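Local coordinates for leucine rich repeat and phosphatase domain containing protein (Entamoeba histolytica, PDB 3EMU) that has the fold of a dual-specificity phosphatase but lacks the family's signature catalytic residues, so it may bind phosphorylated partners rather than hydrolyse them, at residues Q12-I17 with Y111-S116; H67-S72 with P102-A107. All blocks are in the same frame, centred on the assembly; numbering follows the deposited sequence.

Contact 1 (Q12-I17 with Y111-S116)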
loop_
_atom_site.group_PDB
_atom_site.type_symbol
_atom_site.label_atom_id
_atom_site.label_comp_id
_atom_site.label_asym_id
_atom_site.label_seq_id
_atom_site.Cartn_x
_atom_site.Cartn_y
_atom_site.Cartn_z
ATOM N N GLN A 12 4.631 10.272 0.019
ATOM C CA GLN A 12 4.679 9.839 1.414
ATOM C C GLN A 12 3.260 9.881 1.973
ATOM O O GLN A 12 2.546 10.908 1.834
ATOM C CB GLN A 12 5.564 10.740 2.277
ATOM C CG GLN A 12 5.543 10.199 3.711
ATOM C CD GLN A 12 6.525 10.835 4.657
ATOM O OE1 GLN A 12 7.732 10.663 4.533
ATOM N NE2 GLN A 12 6.000 11.514 5.664
ATOM N N ILE A 13 2.836 8.777 2.581
ATOM C CA ILE A 13 1.422 8.726 3.001
ATOM C C ILE A 13 1.273 9.131 4.505
ATOM O O ILE A 13 0.526 10.028 4.834
ATOM C CB ILE A 13 0.754 7.370 2.661
ATOM C CG1 ILE A 13 0.705 7.161 1.109
ATOM C CG2 ILE A 13 -0.632 7.270 3.321
ATOM C CD1 ILE A 13 -0.012 8.317 0.319
ATOM N N ILE A 14 2.060 8.475 5.352
ATOM C CA ILE A 14 2.274 8.820 6.745
ATOM C C ILE A 14 3.742 8.440 6.866
ATOM O O ILE A 14 4.327 7.890 5.934
ATOM C CB ILE A 14 1.413 7.931 7.757
ATOM C CG1 ILE A 14 1.836 6.465 7.674
ATOM C CG2 ILE A 14 -0.116 8.108 7.538
ATOM C CD1 ILE A 14 1.190 5.546 8.707
ATOM N N GLN A 15 4.325 8.705 8.013
ATOM C CA GLN A 15 5.741 8.484 8.204
ATOM C C GLN A 15 6.131 7.035 7.975
ATOM O O GLN A 15 5.430 6.119 8.402
ATOM C CB GLN A 15 6.154 8.945 9.606
ATOM C CG GLN A 15 7.603 8.666 9.920
ATOM C CD GLN A 15 7.930 8.896 11.400
ATOM O OE1 GLN A 15 7.175 8.465 12.308
ATOM N NE2 GLN A 15 9.067 9.577 11.654
ATOM N N TYR A 16 7.252 6.840 7.271
ATOM C CA TYR A 16 7.738 5.497 6.851
ATOM C C TYR A 16 6.994 4.808 5.677
ATOM O O TYR A 16 7.431 3.767 5.208
ATOM C CB TYR A 16 7.794 4.534 8.047
ATOM C CG TYR A 16 8.584 5.056 9.216
ATOM C CD1 TYR A 16 9.875 5.569 9.038
ATOM C CD2 TYR A 16 8.037 5.061 10.499
ATOM C CE1 TYR A 16 10.605 6.070 10.104
ATOM C CE2 TYR A 16 8.746 5.547 11.566
ATOM C CZ TYR A 16 10.031 6.052 11.372
ATOM O OH TYR A 16 10.743 6.531 12.455
ATOM N N ILE A 17 5.877 5.375 5.228
ATOM C CA ILE A 17 5.021 4.746 4.224
ATOM C C ILE A 17 4.961 5.607 2.958
ATOM O O ILE A 17 4.502 6.778 2.970
ATOM C CB ILE A 17 3.560 4.601 4.746
ATOM C CG1 ILE A 17 3.508 3.867 6.102
ATOM C CG2 ILE A 17 2.628 3.968 3.675
ATOM C CD1 ILE A 17 3.919 2.408 6.074
ATOM N N TYR A 111 -6.384 -0.827 9.331
ATOM C CA TYR A 111 -5.944 -1.602 10.480
ATOM C C TYR A 111 -5.165 -0.727 11.467
ATOM O O TYR A 111 -5.430 -0.723 12.681
ATOM C CB TYR A 111 -5.034 -2.720 9.967
ATOM C CG TYR A 111 -4.396 -3.593 11.009
ATOM C CD1 TYR A 111 -5.131 -4.595 11.660
ATOM C CD2 TYR A 111 -3.050 -3.441 11.342
ATOM C CE1 TYR A 111 -4.551 -5.399 12.621
ATOM C CE2 TYR A 111 -2.433 -4.260 12.320
ATOM C CZ TYR A 111 -3.206 -5.231 12.961
ATOM O OH TYR A 111 -2.632 -6.065 13.896
ATOM N N TYR A 112 -4.203 0.021 10.920
ATOM C CA TYR A 112 -3.233 0.754 11.699
ATOM C C TYR A 112 -3.766 2.034 12.346
ATOM O O TYR A 112 -3.175 2.528 13.317
ATOM C CB TYR A 112 -2.083 1.147 10.801
ATOM C CG TYR A 112 -0.828 1.549 11.508
ATOM C CD1 TYR A 112 0.015 0.577 12.038
ATOM C CD2 TYR A 112 -0.450 2.887 11.595
ATOM C CE1 TYR A 112 1.171 0.910 12.649
ATOM C CE2 TYR A 112 0.721 3.247 12.228
ATOM C CZ TYR A 112 1.536 2.231 12.745
ATOM O OH TYR A 112 2.734 2.518 13.379
ATOM N N GLN A 113 -4.843 2.595 11.815
ATOM C CA GLN A 113 -5.371 3.823 12.380
ATOM C C GLN A 113 -6.844 3.668 12.612
ATOM O O GLN A 113 -7.511 4.649 12.780
ATOM C CB GLN A 113 -5.111 5.004 11.433
ATOM C CG GLN A 113 -3.641 5.235 11.244
ATOM C CD GLN A 113 -3.342 6.478 10.452
ATOM O OE1 GLN A 113 -4.128 6.879 9.579
ATOM N NE2 GLN A 113 -2.200 7.105 10.736
ATOM N N ARG A 114 -7.342 2.429 12.603
ATOM C CA ARG A 114 -8.780 2.136 12.751
ATOM C C ARG A 114 -9.646 3.091 11.945
ATOM O O ARG A 114 -10.436 3.891 12.510
ATOM C CB ARG A 114 -9.271 2.112 14.235
ATOM C CG ARG A 114 -8.816 3.272 15.117
ATOM C CD ARG A 114 -9.201 2.986 16.605
ATOM N NE ARG A 114 -10.616 2.625 16.775
ATOM C CZ ARG A 114 -11.536 3.444 17.299
ATOM N NH1 ARG A 114 -11.194 4.662 17.729
ATOM N NH2 ARG A 114 -12.803 3.053 17.402
ATOM N N LEU A 115 -9.520 2.997 10.623
ATOM C CA LEU A 115 -10.374 3.776 9.769
ATOM C C LEU A 115 -11.344 2.836 9.099
ATOM O O LEU A 115 -11.043 1.662 8.810
ATOM C CB LEU A 115 -9.546 4.570 8.737
ATOM C CG LEU A 115 -8.493 5.497 9.340
ATOM C CD1 LEU A 115 -7.724 6.228 8.249
ATOM C CD2 LEU A 115 -9.146 6.528 10.296
ATOM N N SER A 116 -12.541 3.330 8.859
ATOM C CA SER A 116 -13.422 2.620 7.975
ATOM C C SER A 116 -12.782 2.589 6.561
ATOM O O SER A 116 -11.828 3.332 6.282
ATOM C CB SER A 116 -14.781 3.314 7.941
ATOM O OG SER A 116 -14.601 4.643 7.525
#
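The phenol ring of Tyr-112 meets Ile-14 obliquely, CE2 lying 4.2 Å from the terminal methyl CD1, and the same ring stacks with Phe-108 one turn back in its helix. The other flat group of the contact, the amide of Gln-113, brings NE2 to 3.9 Å from CG2 of Ile-14. In this dual-specificity phosphatase fold, Ile-14 lies at the turn of an N-terminal beta hairpin, which packs here against the last turn of helix 100-112 and the residue after it. A type II turn from Ile-14 to Ile-17 reverses the chain, closed by Ile-17 N to Ile-14 O at 3.0 Å. Two branches of one side chain share the work. With chi1 at 64°, CG1 sits between the backbone N and carbonyl carbon and, extended at chi2, takes CD1 to the tyrosine, while CG2 faces the glutamine from the opposite direction. A branched isoleucine suits a half-covered edge, where it also reaches Leu-109. Tyrosine and glutamine suit the partly open side: each offers a flat or aliphatic surface yet keeps a polar end. For Gln-113 that end is used: OE1 is hydrogen-bonded by NZ of Lys-123.

Contact 2 (H67-S72 with P102-A107)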
loop_
_atom_site.group_PDB
_atom_site.type_symbol
_atom_site.label_atom_id
_atom_site.label_comp_id
_atom_site.label_asym_id
_atom_site.label_seq_id
_atom_site.Cartn_x
_atom_site.Cartn_y
_atom_site.Cartn_z
ATOM N N HIS A 67 -10.413 -13.133 -4.469
ATOM C CA HIS A 67 -9.916 -12.691 -3.160
ATOM C C HIS A 67 -8.414 -12.727 -2.999
ATOM O O HIS A 67 -7.928 -12.958 -1.893
ATOM C CB HIS A 67 -10.545 -13.499 -2.006
ATOM C CG HIS A 67 -10.666 -14.962 -2.290
ATOM N ND1 HIS A 67 -9.633 -15.851 -2.069
ATOM C CD2 HIS A 67 -11.689 -15.688 -2.797
ATOM C CE1 HIS A 67 -10.011 -17.060 -2.449
ATOM N NE2 HIS A 67 -11.254 -16.991 -2.893
ATOM N N GLN A 68 -7.675 -12.471 -4.070
ATOM C CA GLN A 68 -6.215 -12.509 -3.974
ATOM C C GLN A 68 -5.709 -11.320 -3.226
ATOM O O GLN A 68 -4.722 -11.405 -2.527
ATOM C CB GLN A 68 -5.553 -12.536 -5.352
ATOM C CG GLN A 68 -5.968 -13.685 -6.229
ATOM C CD GLN A 68 -5.470 -13.529 -7.701
ATOM O OE1 GLN A 68 -5.312 -12.424 -8.216
ATOM N NE2 GLN A 68 -5.260 -14.648 -8.364
ATOM N N LEU A 69 -6.362 -10.189 -3.399
ATOM C CA LEU A 69 -5.926 -9.041 -2.654
ATOM C C LEU A 69 -6.224 -9.206 -1.129
ATOM O O LEU A 69 -5.325 -9.080 -0.294
ATOM C CB LEU A 69 -6.479 -7.744 -3.254
ATOM C CG LEU A 69 -5.912 -6.528 -2.496
ATOM C CD1 LEU A 69 -5.212 -5.512 -3.418
ATOM C CD2 LEU A 69 -7.011 -5.874 -1.607
ATOM N N TYR A 70 -7.476 -9.501 -0.803
ATOM C CA TYR A 70 -7.894 -9.829 0.538
ATOM C C TYR A 70 -6.883 -10.804 1.203
ATOM O O TYR A 70 -6.360 -10.513 2.295
ATOM C CB TYR A 70 -9.259 -10.510 0.447
ATOM C CG TYR A 70 -9.799 -10.970 1.758
ATOM C CD1 TYR A 70 -10.413 -10.051 2.625
ATOM C CD2 TYR A 70 -9.690 -12.312 2.164
ATOM C CE1 TYR A 70 -10.920 -10.447 3.863
ATOM C CE2 TYR A 70 -10.213 -12.742 3.397
ATOM C CZ TYR A 70 -10.842 -11.795 4.254
ATOM O OH TYR A 70 -11.368 -12.128 5.496
ATOM N N ASP A 71 -6.595 -11.921 0.521
ATOM C CA ASP A 71 -5.762 -12.977 1.062
ATOM C C ASP A 71 -4.361 -12.477 1.372
ATOM O O ASP A 71 -3.683 -12.955 2.312
ATOM C CB ASP A 71 -5.735 -14.188 0.103
ATOM C CG ASP A 71 -7.042 -14.996 0.139
ATOM O OD1 ASP A 71 -7.804 -14.889 1.161
ATOM O OD2 ASP A 71 -7.313 -15.743 -0.845
ATOM N N SER A 72 -3.921 -11.474 0.626
ATOM C CA SER A 72 -2.539 -11.022 0.782
ATOM C C SER A 72 -2.449 -9.948 1.889
ATOM O O SER A 72 -1.372 -9.473 2.248
ATOM C CB SER A 72 -2.009 -10.477 -0.583
ATOM O OG SER A 72 -2.506 -9.143 -0.781
ATOM N N PRO A 102 -2.387 1.469 -4.125
ATOM C CA PRO A 102 -3.225 2.259 -3.205
ATOM C C PRO A 102 -4.228 1.411 -2.388
ATOM O O PRO A 102 -4.470 1.744 -1.224
ATOM C CB PRO A 102 -3.957 3.233 -4.133
ATOM C CG PRO A 102 -3.006 3.354 -5.374
ATOM C CD PRO A 102 -2.412 1.987 -5.509
ATOM N N ALA A 103 -4.784 0.351 -2.990
ATOM C CA ALA A 103 -5.676 -0.570 -2.289
ATOM C C ALA A 103 -4.975 -1.189 -1.059
ATOM O O ALA A 103 -5.561 -1.241 0.028
ATOM C CB ALA A 103 -6.212 -1.662 -3.222
ATOM N N ILE A 104 -3.726 -1.624 -1.228
ATOM C CA ILE A 104 -2.941 -2.138 -0.113
ATOM C C ILE A 104 -2.730 -1.092 0.978
ATOM O O ILE A 104 -2.796 -1.421 2.174
ATOM C CB ILE A 104 -1.559 -2.747 -0.577
ATOM C CG1 ILE A 104 -1.765 -4.053 -1.318
ATOM C CG2 ILE A 104 -0.582 -3.003 0.613
ATOM C CD1 ILE A 104 -2.411 -5.148 -0.477
ATOM N N VAL A 105 -2.408 0.139 0.582
ATOM C CA VAL A 105 -2.171 1.210 1.546
ATOM C C VAL A 105 -3.451 1.509 2.350
ATOM O O VAL A 105 -3.404 1.752 3.564
ATOM C CB VAL A 105 -1.578 2.503 0.869
ATOM C CG1 VAL A 105 -1.625 3.709 1.789
ATOM C CG2 VAL A 105 -0.107 2.272 0.404
ATOM N N ILE A 106 -4.590 1.487 1.665
ATOM C CA ILE A 106 -5.858 1.604 2.323
ATOM C C ILE A 106 -6.090 0.486 3.394
ATOM O O ILE A 106 -6.423 0.818 4.526
ATOM C CB ILE A 106 -7.004 1.673 1.326
ATOM C CG1 ILE A 106 -6.915 2.992 0.524
ATOM C CG2 ILE A 106 -8.370 1.545 2.059
ATOM C CD1 ILE A 106 -7.953 3.131 -0.610
ATOM N N ALA A 107 -5.948 -0.795 3.017
ATOM C CA ALA A 107 -6.061 -1.905 3.944
ATOM C C ALA A 107 -5.189 -1.679 5.191
ATOM O O ALA A 107 -5.647 -1.854 6.351
ATOM C CB ALA A 107 -5.695 -3.200 3.267
#
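Residues 68-72, the first turn of helix 68-85, and residues 102-107 of helix 100-112 run in broadly the same direction, crossing at -43° with axes 10.9 Å apart at closest approach, and Leu-69 and Ile-104 have the nearest CA atoms. At that spacing a long side chain must span the gap. Leu-69, its CG anti to the backbone N (chi1 -176°), reaches across with CD1, which rests 4.0 Å from CB of Ala-103 and 4.1 Å from CD1 of Ile-104. The small Ala-103 lets the leucine tip come close to the helix, whereas Ile-104 slides past it in the opposite sense and continues to Ser-72, where its CD1 comes within 4.0 Å of OG. A hydroxyl is tolerated in this apolar setting because it turns back on its own helix: OG donates to Leu-69 O in the carbonyl plane, on a lone pair, at 2.9 Å, and the same oxygen also accepts from Ser-72 N. At the helix start, His-67 ND1 donates to Asp-71 OD2 at 2.6 Å, linking the N-cap residue to the first turn. Around this pair of helices, Phe-137 of helix 135-151 packs on Leu-69, while Leu-59 of strand 55-59 touches both Ser-72 and Ile-104.

Contact 1 lies at the surface and contact 2 in the buried interior, yet both use helix 100-112, the helix that follows strand 89-94 and the loop that takes the place of the family's phosphate-binding signature, here without its cysteine and arginine. Contact 2 takes an early stretch of it against another helix; contact 1 takes its end against a hairpin. Their centres are 14 Å apart, and they touch where Ile-13 CG2 packs on Val-105 CG1. The chemistry follows position: aliphatic methyls dominate within, with one serine satisfied by its own helix, whereas near solvent an isoleucine meets a tyrosine and a glutamine. Along the chain, contact 2 is nested inside the loop that contact 1 closes.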